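PDB 1ID2: amicyanin from Paracoccus versutus, which probably carries electrons as a type 1 blue copper protein, holding one copper ion in a small beta-barrel of the plastocyanin/azurin family. Local coordinates for residues V56-G61 against Y79-N84; D2-T7 against D66-E71; V44-G49 against G101-E106. All coordinates share one frame; numbering follows the deposited sequence.

Contact 1. Residues V56-G61 against Y79-N84; sequences VAFKKG and YAITFN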
# COMPACT_ATOMS: atom_id res chain seq x y z
N VAL A 56 -1.73 -0.42 5.17
CA VAL A 56 -2.31 -1.02 3.96
C VAL A 56 -2.58 -2.48 4.26
O VAL A 56 -1.70 -3.14 4.82
CB VAL A 56 -1.33 -0.90 2.74
CG1 VAL A 56 -1.83 -1.70 1.56
CG2 VAL A 56 -1.23 0.55 2.33
N ALA A 57 -3.84 -2.90 4.11
CA ALA A 57 -4.24 -4.28 4.41
C ALA A 57 -5.13 -4.91 3.34
O ALA A 57 -5.77 -4.21 2.53
CB ALA A 57 -4.93 -4.34 5.78
N PHE A 58 -5.05 -6.23 3.24
CA PHE A 58 -5.78 -6.99 2.22
C PHE A 58 -6.53 -8.08 2.97
O PHE A 58 -6.01 -8.65 3.93
CB PHE A 58 -4.82 -7.63 1.19
CG PHE A 58 -4.01 -6.62 0.35
CD1 PHE A 58 -4.53 -6.07 -0.81
CD2 PHE A 58 -2.73 -6.24 0.73
CE1 PHE A 58 -3.79 -5.14 -1.57
CE2 PHE A 58 -1.99 -5.33 -0.03
CZ PHE A 58 -2.52 -4.78 -1.17
N LYS A 59 -7.81 -8.25 2.65
CA LYS A 59 -8.61 -9.37 3.16
C LYS A 59 -8.05 -10.70 2.62
O LYS A 59 -7.22 -10.70 1.70
CB LYS A 59 -10.07 -9.24 2.71
CG LYS A 59 -10.85 -8.05 3.27
CD LYS A 59 -11.38 -8.36 4.65
CE LYS A 59 -11.94 -7.14 5.34
NZ LYS A 59 -11.76 -7.25 6.83
N LYS A 60 -8.59 -11.81 3.10
CA LYS A 60 -8.19 -13.14 2.65
C LYS A 60 -8.48 -13.27 1.16
O LYS A 60 -9.52 -12.81 0.69
CB LYS A 60 -8.98 -14.22 3.38
CG LYS A 60 -8.22 -14.93 4.50
CD LYS A 60 -8.66 -16.39 4.65
CE LYS A 60 -10.18 -16.57 4.51
NZ LYS A 60 -10.97 -15.88 5.58
N GLY A 61 -7.58 -13.92 0.44
CA GLY A 61 -7.90 -14.32 -0.92
C GLY A 61 -7.58 -13.27 -1.94
O GLY A 61 -7.94 -13.42 -3.11
N TYR A 79 5.56 3.14 2.81
CA TYR A 79 5.47 1.68 2.82
C TYR A 79 5.35 1.16 1.39
O TYR A 79 4.70 1.78 0.55
CB TYR A 79 4.27 1.24 3.66
CG TYR A 79 4.22 -0.23 3.97
CD1 TYR A 79 3.42 -1.08 3.22
CD2 TYR A 79 4.92 -0.77 5.06
CE1 TYR A 79 3.30 -2.40 3.53
CE2 TYR A 79 4.80 -2.12 5.37
CZ TYR A 79 3.97 -2.92 4.60
OH TYR A 79 3.77 -4.25 4.88
N ALA A 80 6.08 0.07 1.10
CA ALA A 80 6.21 -0.42 -0.26
C ALA A 80 5.72 -1.85 -0.39
O ALA A 80 5.99 -2.70 0.47
CB ALA A 80 7.66 -0.35 -0.71
N ILE A 81 5.03 -2.11 -1.49
CA ILE A 81 4.60 -3.44 -1.85
C ILE A 81 4.89 -3.57 -3.34
O ILE A 81 4.50 -2.70 -4.14
CB ILE A 81 3.08 -3.67 -1.60
CG1 ILE A 81 2.74 -3.50 -0.13
CG2 ILE A 81 2.70 -5.09 -2.01
CD1 ILE A 81 1.29 -3.75 0.22
N THR A 82 5.57 -4.66 -3.69
CA THR A 82 5.80 -5.02 -5.08
C THR A 82 4.75 -6.03 -5.55
O THR A 82 4.57 -7.07 -4.93
CB THR A 82 7.20 -5.61 -5.23
OG1 THR A 82 8.15 -4.63 -4.81
CG2 THR A 82 7.47 -6.02 -6.67
N PHE A 83 4.09 -5.71 -6.66
CA PHE A 83 2.98 -6.52 -7.16
C PHE A 83 3.47 -7.33 -8.34
O PHE A 83 3.79 -6.80 -9.39
CB PHE A 83 1.81 -5.63 -7.61
CG PHE A 83 1.01 -5.07 -6.47
CD1 PHE A 83 1.39 -3.88 -5.86
CD2 PHE A 83 -0.08 -5.76 -5.97
CE1 PHE A 83 0.69 -3.41 -4.76
CE2 PHE A 83 -0.79 -5.29 -4.87
CZ PHE A 83 -0.41 -4.12 -4.26
N ASN A 84 3.51 -8.64 -8.15
CA ASN A 84 4.15 -9.51 -9.12
C ASN A 84 3.18 -10.02 -10.15
O ASN A 84 3.56 -10.26 -11.29
CB ASN A 84 4.80 -10.69 -8.42
CG ASN A 84 5.83 -10.26 -7.42
OD1 ASN A 84 6.71 -9.45 -7.73
ND2 ASN A 84 5.70 -10.75 -6.21
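Ile81 drives its terminal methyl into the angle between Val56 and Phe58, and two of the three side-chain contacts between residues 56-61 and 79-84 are made by that one atom, CD1. The side chain is fully extended along its longer branch (chi2 -178°), with CG1 anti to the carbonyl carbon, a shape that reaches CD1 out from strand 77-83. It meets CG1 of Val56 tip to tip at 4.0 Å. Against Phe58 the approach is different: CD1 lies in the plane of the ring, at its edge, 3.6 Å from CE2, and so does not cover a face.

These three residues and Phe83 are buried in the hydrophobic interior of the cupredoxin beta-sandwich, where the short strand 57-58 faces strand 77-83 of the five-stranded sheet. Strand 57-58 pairs with 68-69, while 77-83 is hydrogen-bonded to 43-48.

Phe58 itself has CG anti to the carbonyl carbon (chi1 -63°), and its ring is turned almost square to that arm, with chi2 at -86°. Its far corner, CZ, comes 3.8 Å from CZ of Phe83, whose ring arrives from the opposite direction and receives the Phe58 atom at its edge. Seen from the Phe58 ring the approach is oblique, and no stack is formed. One face of the Phe83 ring is taken up from within its own strand, since CG2 of Ile81 sits 3.8 Å above the plane, offset toward the rim. Both branches of the isoleucine are thus used, one across the contact and one along it. Tyr91 borders Val56 and Phe58, and Tyr89 packs its ring against Phe83. Val56 follows the copper ligand His54 by two residues, and its side chain lies about 9 Å from the metal.

Contact 2. Residues D2-T7 against D66-E71; sequences DKITVT and DAFRGE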
# COMPACT_ATOMS: atom_id res chain seq x y z
N ASP A 2 2.46 -15.63 -2.29
CA ASP A 2 1.75 -14.36 -2.39
C ASP A 2 1.88 -13.80 -3.82
O ASP A 2 2.88 -14.03 -4.52
CB ASP A 2 2.34 -13.35 -1.37
CG ASP A 2 1.57 -13.29 -0.03
OD1 ASP A 2 1.95 -14.01 0.92
OD2 ASP A 2 0.68 -12.42 0.13
N LYS A 3 0.84 -13.09 -4.25
CA LYS A 3 0.88 -12.24 -5.43
C LYS A 3 1.82 -11.03 -5.28
O LYS A 3 1.92 -10.22 -6.20
CB LYS A 3 -0.53 -11.72 -5.71
CG LYS A 3 -1.34 -12.58 -6.63
CD LYS A 3 -1.82 -13.84 -5.94
CE LYS A 3 -2.94 -14.49 -6.76
NZ LYS A 3 -4.04 -13.53 -7.14
N ILE A 4 2.38 -10.83 -4.09
CA ILE A 4 3.12 -9.61 -3.78
C ILE A 4 4.45 -9.93 -3.10
O ILE A 4 4.67 -11.03 -2.60
CB ILE A 4 2.31 -8.67 -2.85
CG1 ILE A 4 2.04 -9.35 -1.51
CG2 ILE A 4 1.01 -8.27 -3.52
CD1 ILE A 4 1.49 -8.41 -0.43
N THR A 5 5.35 -8.95 -3.10
CA THR A 5 6.60 -9.04 -2.36
C THR A 5 6.74 -7.81 -1.47
O THR A 5 6.57 -6.66 -1.92
CB THR A 5 7.84 -9.12 -3.32
OG1 THR A 5 7.71 -10.26 -4.18
CG2 THR A 5 9.14 -9.26 -2.54
N VAL A 6 6.97 -8.07 -0.20
CA VAL A 6 7.18 -7.00 0.75
C VAL A 6 8.64 -6.92 1.18
O VAL A 6 9.14 -7.79 1.91
CB VAL A 6 6.23 -7.11 1.94
CG1 VAL A 6 6.43 -5.95 2.89
CG2 VAL A 6 4.79 -7.11 1.41
N THR A 7 9.35 -6.26 0.28
CA THR A 7 10.32 -5.23 0.61
C THR A 7 10.70 -5.20 2.10
O THR A 7 11.50 -6.01 2.58
CB THR A 7 9.72 -3.87 0.15
OG1 THR A 7 8.87 -4.11 -0.99
CG2 THR A 7 10.83 -2.86 -0.22
N ASP A 66 -4.09 -16.17 2.54
CA ASP A 66 -4.26 -15.45 3.81
C ASP A 66 -4.52 -13.95 3.66
O ASP A 66 -4.26 -13.36 2.60
CB ASP A 66 -3.01 -15.62 4.68
CG ASP A 66 -2.72 -17.04 5.00
OD1 ASP A 66 -1.60 -17.50 4.70
OD2 ASP A 66 -3.62 -17.70 5.56
N ALA A 67 -4.90 -13.35 4.78
CA ALA A 67 -4.99 -11.90 4.91
C ALA A 67 -3.61 -11.31 5.14
O ALA A 67 -2.76 -11.93 5.80
CB ALA A 67 -5.90 -11.53 6.07
N PHE A 68 -3.44 -10.07 4.69
CA PHE A 68 -2.19 -9.33 4.85
C PHE A 68 -2.46 -7.97 5.51
O PHE A 68 -3.28 -7.19 5.05
CB PHE A 68 -1.51 -9.14 3.48
CG PHE A 68 -0.17 -8.47 3.56
CD1 PHE A 68 -0.06 -7.09 3.42
CD2 PHE A 68 0.95 -9.19 3.96
CE1 PHE A 68 1.13 -6.44 3.69
CE2 PHE A 68 2.16 -8.55 4.23
CZ PHE A 68 2.25 -7.17 4.11
N ARG A 69 -1.78 -7.71 6.62
CA ARG A 69 -1.91 -6.44 7.31
C ARG A 69 -0.55 -5.78 7.36
O ARG A 69 0.35 -6.29 7.99
CB ARG A 69 -2.41 -6.66 8.72
CG ARG A 69 -3.05 -5.45 9.34
CD ARG A 69 -2.62 -5.25 10.78
NE ARG A 69 -1.43 -4.41 10.87
CZ ARG A 69 -1.32 -3.32 11.64
NH1 ARG A 69 -2.34 -2.92 12.41
NH2 ARG A 69 -0.16 -2.69 11.72
N GLY A 70 -0.40 -4.64 6.68
CA GLY A 70 0.87 -3.95 6.69
C GLY A 70 1.06 -3.29 8.04
O GLY A 70 0.09 -3.07 8.76
N GLU A 71 2.29 -2.95 8.39
CA GLU A 71 2.56 -2.22 9.63
C GLU A 71 2.08 -0.77 9.51
O GLU A 71 1.99 -0.23 8.40
CB GLU A 71 4.05 -2.24 9.93
CG GLU A 71 4.53 -3.53 10.60
CD GLU A 71 5.97 -3.45 11.08
OE1 GLU A 71 6.37 -2.44 11.70
OE2 GLU A 71 6.72 -4.43 10.85
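Phe68 presents two different aspects of its ring to strand 4-13. Ile4 comes over one face: its CD1 stands 4.3 Å above the ring plane and over the centre, a CH-pi-like placement at the loose end of van der Waals contact. Val6 uses CG2, which lies 3.7 Å from CZ and 4.1 Å from CE2, crossing the far corner of the ring obliquely. With CG anti to the backbone N (chi1 -176°), the Phe68 ring extends toward these two side chains, which point the same way from alternate positions of their strand.

The contact joins the edge strand of the five-stranded sheet of the cupredoxin sandwich to the small antiparallel pair formed by 57-58 and 68-69, and it is partly buried. Tyr79 of the neighbouring strand 77-83 touches both Val6 and Phe68, and Ile4 also reaches Ile81 and Phe83. The backbone of Phe68 is hydrogen-bonded to Phe58 of the neighbouring strand.

Contact 3. Residues V44-G49 against G101-E106; sequences VYWVNG and GKVIVE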
# COMPACT_ATOMS: atom_id res chain seq x y z
N VAL A 44 4.55 -0.10 -5.47
CA VAL A 44 3.77 1.09 -5.11
C VAL A 44 4.22 1.49 -3.73
O VAL A 44 4.36 0.64 -2.88
CB VAL A 44 2.25 0.82 -5.04
CG1 VAL A 44 1.51 2.12 -4.82
CG2 VAL A 44 1.77 0.15 -6.31
N TYR A 45 4.42 2.78 -3.49
CA TYR A 45 4.67 3.28 -2.15
C TYR A 45 3.47 4.07 -1.67
O TYR A 45 2.78 4.71 -2.47
CB TYR A 45 5.90 4.19 -2.12
CG TYR A 45 7.22 3.46 -2.36
CD1 TYR A 45 7.58 3.02 -3.62
CD2 TYR A 45 8.12 3.29 -1.32
CE1 TYR A 45 8.80 2.41 -3.84
CE2 TYR A 45 9.36 2.71 -1.54
CZ TYR A 45 9.69 2.27 -2.79
OH TYR A 45 10.93 1.69 -2.99
N TRP A 46 3.16 3.93 -0.39
CA TRP A 46 2.16 4.75 0.28
C TRP A 46 2.94 5.61 1.23
O TRP A 46 3.94 5.17 1.76
CB TRP A 46 1.19 3.87 1.08
CG TRP A 46 0.19 3.18 0.23
CD1 TRP A 46 -1.06 3.61 -0.08
CD2 TRP A 46 0.37 1.93 -0.46
NE1 TRP A 46 -1.66 2.73 -0.94
CE2 TRP A 46 -0.80 1.70 -1.19
CE3 TRP A 46 1.41 0.99 -0.51
CZ2 TRP A 46 -0.96 0.54 -1.98
CZ3 TRP A 46 1.25 -0.14 -1.30
CH2 TRP A 46 0.07 -0.35 -2.01
N VAL A 47 2.56 6.88 1.34
CA VAL A 47 3.22 7.81 2.26
C VAL A 47 2.14 8.52 3.09
O VAL A 47 1.23 9.15 2.56
CB VAL A 47 4.06 8.89 1.52
CG1 VAL A 47 4.69 9.85 2.51
CG2 VAL A 47 5.15 8.23 0.68
N ASN A 48 2.22 8.37 4.40
CA ASN A 48 1.28 8.97 5.30
C ASN A 48 1.68 10.41 5.61
O ASN A 48 2.79 10.67 6.10
CB ASN A 48 1.21 8.16 6.61
CG ASN A 48 0.12 8.67 7.54
OD1 ASN A 48 -0.72 9.45 7.13
ND2 ASN A 48 0.13 8.23 8.80
N GLY A 49 0.79 11.35 5.29
CA GLY A 49 1.09 12.74 5.52
C GLY A 49 0.65 13.24 6.88
O GLY A 49 0.99 14.36 7.24
N GLY A 101 -8.80 1.48 -1.21
CA GLY A 101 -8.28 1.87 -2.51
C GLY A 101 -8.05 0.61 -3.32
O GLY A 101 -8.26 -0.51 -2.81
N LYS A 102 -7.51 0.77 -4.52
CA LYS A 102 -7.14 -0.40 -5.29
C LYS A 102 -5.96 -0.21 -6.22
O LYS A 102 -5.70 0.90 -6.72
CB LYS A 102 -8.35 -0.92 -6.05
CG LYS A 102 -8.60 -0.29 -7.39
CD LYS A 102 -9.02 -1.36 -8.39
CE LYS A 102 -10.52 -1.65 -8.35
NZ LYS A 102 -11.06 -2.13 -7.05
N VAL A 103 -5.24 -1.31 -6.42
CA VAL A 103 -4.14 -1.36 -7.36
C VAL A 103 -4.50 -2.31 -8.51
O VAL A 103 -4.87 -3.46 -8.28
CB VAL A 103 -2.82 -1.85 -6.67
CG1 VAL A 103 -1.63 -1.70 -7.62
CG2 VAL A 103 -2.57 -1.03 -5.41
N ILE A 104 -4.43 -1.79 -9.72
CA ILE A 104 -4.63 -2.58 -10.92
C ILE A 104 -3.28 -2.89 -11.52
O ILE A 104 -2.50 -1.99 -11.82
CB ILE A 104 -5.46 -1.80 -11.94
CG1 ILE A 104 -6.79 -1.41 -11.31
CG2 ILE A 104 -5.63 -2.61 -13.23
CD1 ILE A 104 -7.25 -0.10 -11.79
N VAL A 105 -2.96 -4.18 -11.55
CA VAL A 105 -1.70 -4.65 -12.09
C VAL A 105 -1.96 -5.33 -13.42
O VAL A 105 -2.81 -6.21 -13.54
CB VAL A 105 -1.03 -5.65 -11.13
CG1 VAL A 105 0.37 -5.93 -11.59
CG2 VAL A 105 -0.97 -5.08 -9.73
N GLU A 106 -1.17 -4.97 -14.42
CA GLU A 106 -1.30 -5.58 -15.72
C GLU A 106 0.06 -5.89 -16.34
O GLU A 106 0.21 -5.81 -17.57
CB GLU A 106 -2.13 -4.65 -16.61
CG GLU A 106 -1.99 -3.20 -16.27
CD GLU A 106 -2.54 -2.31 -17.36
OE1 GLU A 106 -3.78 -2.29 -17.54
OE2 GLU A 106 -1.71 -1.67 -18.04
OXT GLU A 106 0.95 -6.31 -15.58
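Val103 divides its two methyl groups between two partners on strand 43-48, and that fork is the closely packed part of this contact. CG1, anti to the backbone N (chi1 -172°), meets CG2 of Val44 tip to tip at 4.1 Å. CG2 lies 4.1 Å from CZ2 of Trp46, near the indole plane and at its edge, with the valine reaching the indole at a slant. The other methyl of Val44 turns back along its own strand: CG1 stands 4.0 Å above one face of the indole, toward the rim. Valine methyls thus touch Trp46 over a face and at an edge, one from each strand. All three residues are buried, and the indole NE1 has a hydrogen-bonding partner elsewhere. Tyr91 adds an edge-to-face ring contact to Trp46.

Away from these three residues the two segments part. The CA atoms of Val44 and Val103 are 8.6 Å apart, but those of Trp46 and Gly101 are 11.2 Å apart, and Gly101 contributes no side chain. On the outer side of strand 100-105, Lys102 points away and forms a salt bridge with Asp90, while Ile104 lies partly exposed against Glu35 and Thr37. Tyr45 and Val47 likewise face outward from strand 43-48. At that strand's end, Asn48 donates through ND2 to the carbonyls of Met52 and Met73, and its side chain touches the copper ligand His54.

Strands 43-48 and 100-105 belong to opposite sheets of the cupredoxin sandwich, so the valine-tryptophan group is a piece of the core between them. Its contacts are wholly apolar and only moderately close; cohesion here is likely to come mainly from shape and the exclusion of water, with the directional bonds made elsewhere, within the sheets and by polar groups such as Trp46 NE1 and Asn48.

All three contacts meet around the five-stranded sheet, in which strands 4-13, 77-83 and 43-48 lie side by side. Contacts 1 and 2 have centres about 4 Å apart and touch, the paired strands 57-58 and 68-69 supplying one segment to each. Contact 3, about 9 Å from contact 1 between centres, uses strand 43-48 and brings in strand 100-105 of the second sheet; contacts 2 and 3, about 13 Å apart between centres, do not touch. Along the chain contact 1 is nested within contact 3, whereas contact 2 crosses both. Strand 77-83, between 4-13 and 43-48, thus links all three, and contacts 1 and 3 come within about 10 Å of the copper (side chains of Val56 and Trp46).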